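Local structure of response regulator (Colwellia psychrerythraea, 3EQZ) at residues A75-L88 against G99-N111. The protein contains a receiver domain of the CheY type, the module that in response regulators generally takes part in two-component signalling. Numbering follows the deposited sequence.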
loop_
_atom_site.group_PDB
_atom_site.type_symbol
_atom_site.label_atom_id
_atom_site.label_comp_id
_atom_site.label_asym_id
_atom_site.label_seq_id
_atom_site.Cartn_x
_atom_site.Cartn_y
_atom_site.Cartn_z
ATOM N N ALA B 75 7.970 2.021 24.022
ATOM C CA ALA B 75 6.679 1.507 24.459
ATOM C C ALA B 75 6.031 0.639 23.359
ATOM O O ALA B 75 6.348 0.791 22.216
ATOM C CB ALA B 75 5.718 2.674 24.844
ATOM N N SER B 76 5.159 -0.293 23.730
ATOM C CA SER B 76 4.407 -1.066 22.720
ATOM C C SER B 76 3.291 -0.176 22.234
ATOM O O SER B 76 2.673 0.573 23.036
ATOM C CB SER B 76 3.792 -2.325 23.308
ATOM O OG SER B 76 4.792 -3.179 23.802
ATOM N N LEU B 77 3.002 -0.278 20.934
ATOM C CA LEU B 77 2.015 0.564 20.311
ATOM C C LEU B 77 0.916 -0.232 19.593
ATOM O O LEU B 77 1.202 -1.177 18.818
ATOM C CB LEU B 77 2.716 1.529 19.356
ATOM C CG LEU B 77 1.938 2.608 18.619
ATOM C CD1 LEU B 77 1.338 3.542 19.607
ATOM C CD2 LEU B 77 2.893 3.340 17.656
ATOM N N ILE B 78 -0.331 0.149 19.851
ATOM C CA ILE B 78 -1.494 -0.406 19.134
ATOM C C ILE B 78 -2.179 0.739 18.398
ATOM O O ILE B 78 -2.380 1.789 18.980
ATOM C CB ILE B 78 -2.509 -1.038 20.091
ATOM C CG1 ILE B 78 -1.887 -2.260 20.779
ATOM C CG2 ILE B 78 -3.775 -1.375 19.360
ATOM C CD1 ILE B 78 -2.532 -2.695 22.148
ATOM N N LEU B 79 -2.474 0.560 17.106
ATOM C CA LEU B 79 -3.051 1.613 16.328
ATOM C C LEU B 79 -4.468 1.286 15.970
ATOM O O LEU B 79 -4.783 0.161 15.609
ATOM C CB LEU B 79 -2.267 1.856 15.050
ATOM C CG LEU B 79 -0.780 2.105 15.197
ATOM C CD1 LEU B 79 -0.175 2.089 13.782
ATOM C CD2 LEU B 79 -0.504 3.494 15.917
ATOM N N ILE B 80 -5.328 2.286 16.036
ATOM C CA ILE B 80 -6.732 2.067 15.751
ATOM C C ILE B 80 -7.234 3.064 14.754
ATOM O O ILE B 80 -6.861 4.229 14.823
ATOM C CB ILE B 80 -7.566 2.129 17.019
ATOM C CG1 ILE B 80 -6.978 1.107 18.045
ATOM C CG2 ILE B 80 -9.047 1.781 16.634
ATOM C CD1 ILE B 80 -7.868 0.783 19.210
ATOM N N SER B 81 -8.038 2.578 13.793
ATOM C CA SER B 81 -8.606 3.431 12.725
ATOM C C SER B 81 -9.459 2.619 11.758
ATOM O O SER B 81 -9.353 1.391 11.735
ATOM C CB SER B 81 -7.448 4.039 11.904
ATOM O OG SER B 81 -7.872 5.223 11.249
ATOM N N GLY B 82 -10.240 3.280 10.902
ATOM C CA GLY B 82 -10.778 2.597 9.671
ATOM C C GLY B 82 -9.739 1.877 8.775
ATOM O O GLY B 82 -8.619 2.366 8.561
ATOM N N TYR B 83 -10.077 0.696 8.239
ATOM C CA TYR B 83 -9.199 0.052 7.216
ATOM C C TYR B 83 -8.903 1.060 6.104
ATOM O O TYR B 83 -7.770 1.181 5.639
ATOM C CB TYR B 83 -9.855 -1.192 6.584
ATOM C CG TYR B 83 -8.975 -1.890 5.564
ATOM C CD1 TYR B 83 -8.134 -2.931 5.942
ATOM C CD2 TYR B 83 -8.980 -1.497 4.218
ATOM C CE1 TYR B 83 -7.319 -3.570 5.012
ATOM C CE2 TYR B 83 -8.168 -2.121 3.275
ATOM C CZ TYR B 83 -7.341 -3.161 3.678
ATOM O OH TYR B 83 -6.531 -3.789 2.752
ATOM N N ASP B 84 -9.973 1.718 5.651
ATOM C CA ASP B 84 -9.866 2.874 4.776
ATOM C C ASP B 84 -8.892 2.723 3.638
ATOM O O ASP B 84 -7.894 3.456 3.570
ATOM C CB ASP B 84 -9.413 4.043 5.594
ATOM C CG ASP B 84 -10.556 4.901 6.001
ATOM O OD1 ASP B 84 -11.065 4.671 7.127
ATOM O OD2 ASP B 84 -10.947 5.778 5.170
ATOM N N SER B 85 -9.181 1.785 2.740
ATOM C CA SER B 85 -8.296 1.510 1.600
ATOM C C SER B 85 -6.788 1.760 1.897
ATOM O O SER B 85 -6.068 2.466 1.130
ATOM C CB SER B 85 -8.765 2.302 0.372
ATOM O OG SER B 85 -9.870 1.668 -0.265
ATOM N N GLY B 86 -6.326 1.184 3.016
ATOM C CA GLY B 86 -4.899 1.169 3.361
ATOM C C GLY B 86 -4.407 2.153 4.414
ATOM O O GLY B 86 -3.208 2.146 4.678
ATOM N N VAL B 87 -5.296 2.983 5.003
ATOM C CA VAL B 87 -4.869 4.032 5.950
ATOM C C VAL B 87 -4.221 3.442 7.215
ATOM O O VAL B 87 -3.160 3.869 7.644
ATOM C CB VAL B 87 -5.993 5.029 6.329
ATOM C CG1 VAL B 87 -5.512 6.045 7.354
ATOM C CG2 VAL B 87 -6.522 5.782 5.112
ATOM N N LEU B 88 -4.829 2.396 7.776
ATOM C CA LEU B 88 -4.282 1.796 8.974
ATOM C C LEU B 88 -2.968 1.089 8.660
ATOM O O LEU B 88 -2.002 1.176 9.434
ATOM C CB LEU B 88 -5.305 0.819 9.537
ATOM C CG LEU B 88 -5.044 0.276 10.942
ATOM C CD1 LEU B 88 -4.777 1.370 12.038
ATOM C CD2 LEU B 88 -6.234 -0.622 11.313
ATOM N N GLY B 99 11.066 2.711 13.512
ATOM C CA GLY B 99 11.633 1.999 14.639
ATOM C C GLY B 99 10.702 1.810 15.819
ATOM O O GLY B 99 11.157 1.422 16.904
ATOM N N LEU B 100 9.402 2.034 15.622
ATOM C CA LEU B 100 8.427 1.853 16.717
ATOM C C LEU B 100 7.931 0.402 16.848
ATOM O O LEU B 100 7.768 -0.253 15.857
ATOM C CB LEU B 100 7.228 2.819 16.554
ATOM C CG LEU B 100 7.639 4.272 16.730
ATOM C CD1 LEU B 100 6.460 5.191 16.508
ATOM C CD2 LEU B 100 8.241 4.512 18.143
ATOM N N ASN B 101 7.680 -0.073 18.075
ATOM C CA ASN B 101 7.169 -1.439 18.282
ATOM C C ASN B 101 5.603 -1.548 18.209
ATOM O O ASN B 101 4.917 -1.567 19.237
ATOM C CB ASN B 101 7.722 -2.027 19.594
ATOM C CG ASN B 101 7.233 -3.487 19.879
ATOM O OD1 ASN B 101 7.133 -3.937 21.058
ATOM N ND2 ASN B 101 6.953 -4.219 18.820
ATOM N N VAL B 102 5.079 -1.595 16.978
ATOM C CA VAL B 102 3.653 -1.760 16.747
ATOM C C VAL B 102 3.303 -3.230 16.935
ATOM O O VAL B 102 3.814 -4.091 16.209
ATOM C CB VAL B 102 3.251 -1.342 15.332
ATOM C CG1 VAL B 102 1.726 -1.478 15.131
ATOM C CG2 VAL B 102 3.723 0.091 15.035
ATOM N N ILE B 103 2.487 -3.531 17.933
ATOM C CA ILE B 103 2.174 -4.926 18.279
ATOM C C ILE B 103 0.818 -5.404 17.710
ATOM O O ILE B 103 0.576 -6.595 17.636
ATOM C CB ILE B 103 2.187 -5.120 19.777
ATOM C CG1 ILE B 103 1.171 -4.171 20.427
ATOM C CG2 ILE B 103 3.636 -4.960 20.338
ATOM C CD1 ILE B 103 0.867 -4.585 21.841
ATOM N N ASN B 104 -0.009 -4.473 17.225
ATOM C CA ASN B 104 -1.240 -4.845 16.593
ATOM C C ASN B 104 -1.920 -3.603 16.125
ATOM O O ASN B 104 -1.532 -2.510 16.553
ATOM C CB ASN B 104 -2.143 -5.591 17.604
ATOM C CG ASN B 104 -3.152 -6.525 16.906
ATOM O OD1 ASN B 104 -3.135 -6.672 15.694
ATOM N ND2 ASN B 104 -3.988 -7.173 17.682
ATOM N N THR B 105 -2.896 -3.774 15.215
ATOM C CA THR B 105 -3.795 -2.736 14.769
ATOM C C THR B 105 -5.246 -3.245 14.750
ATOM O O THR B 105 -5.488 -4.446 14.669
ATOM C CB THR B 105 -3.443 -2.201 13.325
ATOM O OG1 THR B 105 -3.737 -3.202 12.347
ATOM C CG2 THR B 105 -1.945 -1.803 13.231
ATOM N N PHE B 106 -6.191 -2.327 14.852
ATOM C CA PHE B 106 -7.606 -2.654 14.870
ATOM C C PHE B 106 -8.365 -1.672 14.043
ATOM O O PHE B 106 -8.229 -0.481 14.245
ATOM C CB PHE B 106 -8.174 -2.567 16.304
ATOM C CG PHE B 106 -7.619 -3.607 17.220
ATOM C CD1 PHE B 106 -8.310 -4.821 17.433
ATOM C CD2 PHE B 106 -6.388 -3.411 17.845
ATOM C CE1 PHE B 106 -7.786 -5.821 18.305
ATOM C CE2 PHE B 106 -5.837 -4.421 18.700
ATOM C CZ PHE B 106 -6.540 -5.620 18.922
ATOM N N THR B 107 -9.234 -2.180 13.166
ATOM C CA THR B 107 -10.100 -1.318 12.378
ATOM C C THR B 107 -11.273 -0.891 13.222
ATOM O O THR B 107 -11.699 -1.601 14.151
ATOM C CB THR B 107 -10.599 -2.024 11.103
ATOM O OG1 THR B 107 -11.367 -3.169 11.484
ATOM C CG2 THR B 107 -9.416 -2.557 10.300
ATOM N N LYS B 108 -11.759 0.304 12.930
ATOM C CA LYS B 108 -12.978 0.764 13.506
ATOM C C LYS B 108 -14.124 0.506 12.502
ATOM O O LYS B 108 -13.874 0.372 11.295
ATOM C CB LYS B 108 -12.842 2.235 13.808
ATOM C CG LYS B 108 -12.552 2.500 15.234
ATOM C CD LYS B 108 -11.829 3.779 15.374
ATOM C CE LYS B 108 -12.721 4.899 15.085
ATOM N NZ LYS B 108 -12.129 6.191 15.542
ATOM N N PRO B 109 -15.360 0.318 13.012
ATOM C CA PRO B 109 -15.587 0.237 14.455
ATOM C C PRO B 109 -15.037 -1.068 15.009
ATOM O O PRO B 109 -14.971 -2.121 14.345
ATOM C CB PRO B 109 -17.125 0.263 14.598
ATOM C CG PRO B 109 -17.598 -0.360 13.326
ATOM C CD PRO B 109 -16.536 -0.117 12.243
ATOM N N ILE B 110 -14.684 -0.960 16.261
ATOM C CA ILE B 110 -13.865 -1.924 16.918
ATOM C C ILE B 110 -14.619 -3.232 17.175
ATOM O O ILE B 110 -15.767 -3.198 17.579
ATOM C CB ILE B 110 -13.405 -1.267 18.253
ATOM C CG1 ILE B 110 -12.021 -1.740 18.621
ATOM C CG2 ILE B 110 -14.427 -1.453 19.316
ATOM C CD1 ILE B 110 -11.010 -0.684 18.243
ATOM N N ASN B 111 -13.977 -4.370 16.924
ATOM C CA ASN B 111 -14.528 -5.661 17.348
ATOM C C ASN B 111 -14.094 -5.882 18.795
ATOM O O ASN B 111 -12.931 -6.159 19.085
ATOM C CB ASN B 111 -14.083 -6.813 16.417
ATOM C CG ASN B 111 -14.691 -8.138 16.827
ATOM O OD1 ASN B 111 -14.709 -8.477 17.991
ATOM N ND2 ASN B 111 -15.208 -8.879 15.875
HETATM O O HOH W 1 8.282 1.580 20.414
HETATM O O HOH W 2 -12.739 -0.637 8.604
#
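Ile78 holds CG2 anti to its backbone N and CG1 anti to its carbonyl carbon (chi1 -65°), and the two branches meet different partners on strand 101-107. Ile78 CG2 meets the edge of the Phe106 ring near its plane, 3.6 Å from Phe106 CD2. Ile78 CG1 lies 3.6 Å from Ile103 CG1. A beta-branched residue suits this place because it fills both directions at once. Farther along the same face, Ile80 CG2 touches Ile110 CD1 at 3.5 Å, the two side chains crossing at about a right angle. Lys108 suits its place by length: its aliphatic part packs on Ile80 while NZ forms a salt bridge with Asp53, as in other receiver domains. The strands run parallel: Leu77 N bonds to Asn101 O, and Leu77 O accepts from Ile103 N at 2.8 Å. Leu79 N then donates to Asn104 O, Phe106 N to Leu79 O, and Ser81 N to Phe106 O. On the other face, compact Thr105 lets Leu88 CD2 pack 3.7 Å from Thr105 OG1. In this beta-alpha-beta unit, helix 87-97 backs Leu79 and Val102, helix 112-124 backs Ile103 and Phe106, and strand 49-53 flanks strand 76-81.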